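Local coordinates for adhesion and penetration protein autotransporter (Haemophilus influenzae, PDB 3SYJ), which promotes bacterial aggregation and adherence to host cells through its self-associating beta-helical passenger domain, and is probably also a serine protease, at residues A[760-765]-A[779-784]; A[798-803]-A[816-821]. All blocks are in the same frame, centred on the assembly; numbering follows the deposited sequence.

Contact 1: A[760-765]-A[779-784]; sequences ANLNGN and SHFSHQ
The ring of Phe781 lies alongside the Leu762 side chain, both pointing the same way, with Leu762 CG 3.7 Å from Phe781 CE1. CG of Phe781 stands anti to the backbone N (chi1 -180°), which carries the far rim of the ring to the backbone of 760-765. There Gly764 O meets the ring edge in its plane, 3.1 Å from Phe781 CZ, while His783 N sits over the centre of one face.

Between residues 760-763 and 779-782 the two rungs run nearly parallel but too far apart for direct backbone pairing: the CA atoms of Leu762 and Phe781 are 6.8 Å apart. Waters bridge the backbones there, alongside the Phe781 and His783 rings. Water 1 donates to Ala760 O and His780 O and accepts from Leu762 N; water 4 donates to Leu762 O and accepts from Ser782 N; water 2 joins Ala760 O to His780 N. Side chains bond directly to backbone at both ends. Ala760 N donates at 3.3 Å to Ser779 OG, whose single proton has two carbonyls in reach, Lys777 O and Val757 O. Gln784 N donates to Asn765 OD1 at 3.1 Å, reaching the amide oxygen from 31° out of the carbonyl plane, where the rungs have closed to 4.9 Å between the CA atoms of Asn765 and Gln784.

The His783 imidazole projects into the widened part, Gly764 N lying over the centre of one face and water 4 at the edge in plane. Asn763 OD1 is 3.2 Å from His783 NE2, at too poor an angle for a hydrogen bond.

Rung stacking here in the parallel beta-helix therefore rests on water bridges, two backbone N-H bonds to side-chain oxygens and an aromatic-aliphatic contact, so bound water is integral to the joint.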
# COMPACT_ATOMS: atom_id res chain seq x y z
N ALA A 760 5.97 14.88 19.63
CA ALA A 760 6.81 14.00 18.84
C ALA A 760 6.37 14.00 17.39
O ALA A 760 5.40 14.66 17.03
CB ALA A 760 6.78 12.59 19.41
N ASN A 761 7.07 13.23 16.56
CA ASN A 761 6.86 13.28 15.12
C ASN A 761 6.42 11.96 14.53
O ASN A 761 7.24 11.08 14.26
CB ASN A 761 8.14 13.76 14.44
CG ASN A 761 8.86 14.81 15.26
OD1 ASN A 761 8.32 15.89 15.53
ND2 ASN A 761 10.09 14.50 15.69
N LEU A 762 5.12 11.81 14.32
CA LEU A 762 4.58 10.63 13.66
C LEU A 762 4.51 10.88 12.16
O LEU A 762 3.64 11.60 11.68
CB LEU A 762 3.20 10.26 14.19
CG LEU A 762 2.49 9.15 13.42
CD1 LEU A 762 3.32 7.88 13.40
CD2 LEU A 762 1.13 8.87 14.03
N ASN A 763 5.45 10.28 11.44
CA ASN A 763 5.46 10.33 9.99
C ASN A 763 4.79 9.08 9.43
O ASN A 763 5.47 8.12 9.04
CB ASN A 763 6.90 10.47 9.49
CG ASN A 763 7.00 10.43 7.98
OD1 ASN A 763 6.02 10.18 7.29
ND2 ASN A 763 8.20 10.69 7.46
N GLY A 764 3.46 9.09 9.41
CA GLY A 764 2.68 7.95 8.97
C GLY A 764 1.22 8.10 9.37
O GLY A 764 0.83 9.13 9.92
N ASN A 765 0.42 7.08 9.11
CA ASN A 765 -1.03 7.19 9.29
C ASN A 765 -1.60 6.45 10.49
O ASN A 765 -1.00 5.50 10.99
CB ASN A 765 -1.74 6.75 8.01
CG ASN A 765 -1.14 7.38 6.77
OD1 ASN A 765 -0.94 8.60 6.71
ND2 ASN A 765 -0.83 6.56 5.77
N SER A 779 1.78 18.57 19.49
CA SER A 779 2.49 18.10 18.30
C SER A 779 1.88 18.68 17.04
O SER A 779 0.75 19.17 17.05
CB SER A 779 2.43 16.58 18.21
OG SER A 779 2.87 15.97 19.41
N HIS A 780 2.65 18.63 15.96
CA HIS A 780 2.10 18.89 14.64
C HIS A 780 2.12 17.59 13.86
O HIS A 780 3.08 16.82 13.92
CB HIS A 780 2.89 19.97 13.89
CG HIS A 780 2.50 20.08 12.45
ND1 HIS A 780 1.40 20.80 12.03
CD2 HIS A 780 3.04 19.53 11.34
CE1 HIS A 780 1.29 20.71 10.71
NE2 HIS A 780 2.28 19.94 10.27
N PHE A 781 1.04 17.35 13.12
CA PHE A 781 0.86 16.12 12.37
C PHE A 781 0.28 16.46 11.00
O PHE A 781 -0.60 17.32 10.89
CB PHE A 781 -0.07 15.19 13.13
CG PHE A 781 -0.33 13.88 12.46
CD1 PHE A 781 0.68 12.95 12.32
CD2 PHE A 781 -1.60 13.58 11.98
CE1 PHE A 781 0.44 11.73 11.71
CE2 PHE A 781 -1.85 12.37 11.37
CZ PHE A 781 -0.83 11.44 11.23
N SER A 782 0.78 15.79 9.96
CA SER A 782 0.42 16.12 8.59
C SER A 782 0.06 14.90 7.76
O SER A 782 0.23 14.90 6.55
CB SER A 782 1.56 16.87 7.91
OG SER A 782 2.69 16.02 7.77
N HIS A 783 -0.43 13.85 8.43
CA HIS A 783 -0.82 12.63 7.72
C HIS A 783 -2.28 12.24 7.96
O HIS A 783 -3.05 13.02 8.51
CB HIS A 783 0.15 11.49 8.04
CG HIS A 783 1.54 11.72 7.56
ND1 HIS A 783 2.02 11.21 6.37
CD2 HIS A 783 2.56 12.45 8.09
CE1 HIS A 783 3.27 11.59 6.20
NE2 HIS A 783 3.62 12.34 7.22
N GLN A 784 -2.64 11.04 7.53
CA GLN A 784 -4.04 10.62 7.52
C GLN A 784 -4.48 10.02 8.85
O GLN A 784 -3.73 9.27 9.48
CB GLN A 784 -4.29 9.62 6.37
CG GLN A 784 -4.17 10.24 4.96
CD GLN A 784 -4.15 9.21 3.83
OE1 GLN A 784 -4.70 8.12 3.95
NE2 GLN A 784 -3.50 9.57 2.72
O HOH W 1 3.46 14.04 15.02
O HOH W 2 5.15 17.47 16.49
O HOH W 3 6.53 17.22 13.91
O HOH W 4 3.41 14.44 10.78

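Contact 2: A[798-803]-A[816-821]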
# COMPACT_ATOMS: atom_id res chain seq x y z
N ALA A 798 -2.47 20.99 19.74
CA ALA A 798 -1.94 20.35 18.54
C ALA A 798 -2.46 20.98 17.25
O ALA A 798 -3.54 21.56 17.22
CB ALA A 798 -2.26 18.87 18.55
N THR A 799 -1.67 20.87 16.19
CA THR A 799 -2.13 21.25 14.87
C THR A 799 -2.11 20.01 13.98
O THR A 799 -1.20 19.18 14.07
CB THR A 799 -1.27 22.36 14.25
OG1 THR A 799 0.08 21.91 14.12
CG2 THR A 799 -1.31 23.61 15.12
N TRP A 800 -3.11 19.89 13.12
CA TRP A 800 -3.19 18.78 12.18
C TRP A 800 -3.52 19.28 10.78
O TRP A 800 -4.54 19.94 10.57
CB TRP A 800 -4.25 17.78 12.64
CG TRP A 800 -4.49 16.66 11.69
CD1 TRP A 800 -3.59 16.12 10.82
CD2 TRP A 800 -5.70 15.92 11.52
NE1 TRP A 800 -4.17 15.10 10.11
CE2 TRP A 800 -5.47 14.95 10.52
CE3 TRP A 800 -6.97 15.99 12.11
CZ2 TRP A 800 -6.45 14.06 10.10
CZ3 TRP A 800 -7.95 15.10 11.69
CH2 TRP A 800 -7.68 14.15 10.70
N THR A 801 -2.63 19.00 9.83
CA THR A 801 -2.88 19.34 8.43
C THR A 801 -3.31 18.11 7.63
O THR A 801 -2.48 17.28 7.25
CB THR A 801 -1.65 20.00 7.77
OG1 THR A 801 -1.43 21.28 8.36
CG2 THR A 801 -1.89 20.18 6.28
N MET A 802 -4.61 18.01 7.39
CA MET A 802 -5.20 16.90 6.67
C MET A 802 -4.64 16.82 5.26
O MET A 802 -4.50 17.84 4.59
CB MET A 802 -6.71 17.09 6.61
CG MET A 802 -7.53 15.82 6.67
SD MET A 802 -9.27 16.24 6.79
CE MET A 802 -9.21 17.45 8.10
N PRO A 803 -4.31 15.60 4.80
CA PRO A 803 -3.73 15.39 3.46
C PRO A 803 -4.79 15.11 2.39
O PRO A 803 -4.53 15.34 1.21
CB PRO A 803 -2.85 14.15 3.65
CG PRO A 803 -3.09 13.68 5.09
CD PRO A 803 -4.33 14.35 5.57
N SER A 816 -6.67 23.41 19.85
CA SER A 816 -6.01 22.80 18.70
C SER A 816 -6.58 23.28 17.37
O SER A 816 -7.72 23.73 17.29
CB SER A 816 -6.10 21.28 18.80
OG SER A 816 -5.24 20.79 19.82
N THR A 817 -5.78 23.18 16.31
CA THR A 817 -6.18 23.65 14.99
C THR A 817 -6.12 22.55 13.94
O THR A 817 -5.13 21.84 13.83
CB THR A 817 -5.29 24.82 14.53
OG1 THR A 817 -5.54 25.95 15.36
CG2 THR A 817 -5.57 25.18 13.08
N ILE A 818 -7.18 22.42 13.16
CA ILE A 818 -7.19 21.49 12.04
C ILE A 818 -7.21 22.25 10.72
O ILE A 818 -8.17 22.97 10.44
CB ILE A 818 -8.40 20.56 12.07
CG1 ILE A 818 -8.39 19.68 13.32
CG2 ILE A 818 -8.43 19.70 10.81
CD1 ILE A 818 -9.56 18.74 13.43
N THR A 819 -6.16 22.10 9.93
CA THR A 819 -6.13 22.66 8.59
C THR A 819 -6.63 21.62 7.59
O THR A 819 -5.99 20.59 7.39
CB THR A 819 -4.72 23.11 8.21
OG1 THR A 819 -4.20 23.93 9.26
CG2 THR A 819 -4.74 23.89 6.91
N LEU A 820 -7.77 21.90 6.96
CA LEU A 820 -8.46 20.92 6.13
C LEU A 820 -7.72 20.59 4.84
O LEU A 820 -7.95 19.55 4.23
CB LEU A 820 -9.88 21.40 5.81
CG LEU A 820 -10.89 21.52 6.95
CD1 LEU A 820 -12.25 21.94 6.42
CD2 LEU A 820 -11.01 20.20 7.70
N ASN A 821 -6.83 21.48 4.43
CA ASN A 821 -6.15 21.35 3.15
C ASN A 821 -4.70 21.83 3.20
O ASN A 821 -4.40 22.89 3.76
CB ASN A 821 -6.92 22.11 2.06
CG ASN A 821 -6.55 21.65 0.66
OD1 ASN A 821 -5.41 21.80 0.21
ND2 ASN A 821 -7.53 21.10 -0.05
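Strands 799-801 and 816-819 run parallel, 7° apart and 4.7 Å between axes, paired in register through Thr799-Thr817, Trp800-Ile818 and Thr801-Thr819. Four backbone hydrogen bonds join them: Thr817 N to Ala798 O, Trp800 N to Thr817 O, Thr819 N to Trp800 O and Met802 N to Thr819 O. A fifth bond precedes them, from Ala798 N to Ser816 OG at 2.8 Å and 165°; the same hydroxyl oxygen bonds Asn814 O.

On the face bearing Trp800 and Ile818, the two side chains lie side by side, Ile818 CD1 4.0 Å from Trp800 CE3. Met802 turns at chi3 (-49°), bringing its methyl against two neighbours: CE is 3.6 Å from Ile818 CG2 and 3.3 Å from Leu820 CD2, the latter tighter than usual van der Waals contact. Leu853 of strand 852-855 touches Met802, Ile818 and Leu820, so this face belongs to the packed interior of the beta-helix.

The other face carries threonines. Thr801 OG1 lies 3.8 Å from Thr819 CB, the side chains running alongside each other, while Thr819 OG1 bonds Gln866 OE1.

Regular backbone pairing thus fixes the spacing of the two rungs, with apolar packing on one face and the Thr819 hydroxyl bonded to a neighbouring rung on the other.

Contacts 1 and 2 follow one another along the chain in the beta-helix, their centres 10 Å apart, and are joined through the neighbouring strands 780-781 and 799-801. Phe781 O lies 2.8 Å from Thr801 N, a probable backbone bond, and His780 ND1 lies 2.7 Å from Thr799 OG1, another probable hydrogen bond. Inside, the rings of Phe781 and Trp800 meet with planes about 35° apart, and Trp800 NE1 bonds His783 O. Thus the rung 779-784 is paired by direct backbone bonds with 798-803 on one side, and on the other reaches 760-765 largely through water. Both contacts lie away from the probable active-site serine, Ser218.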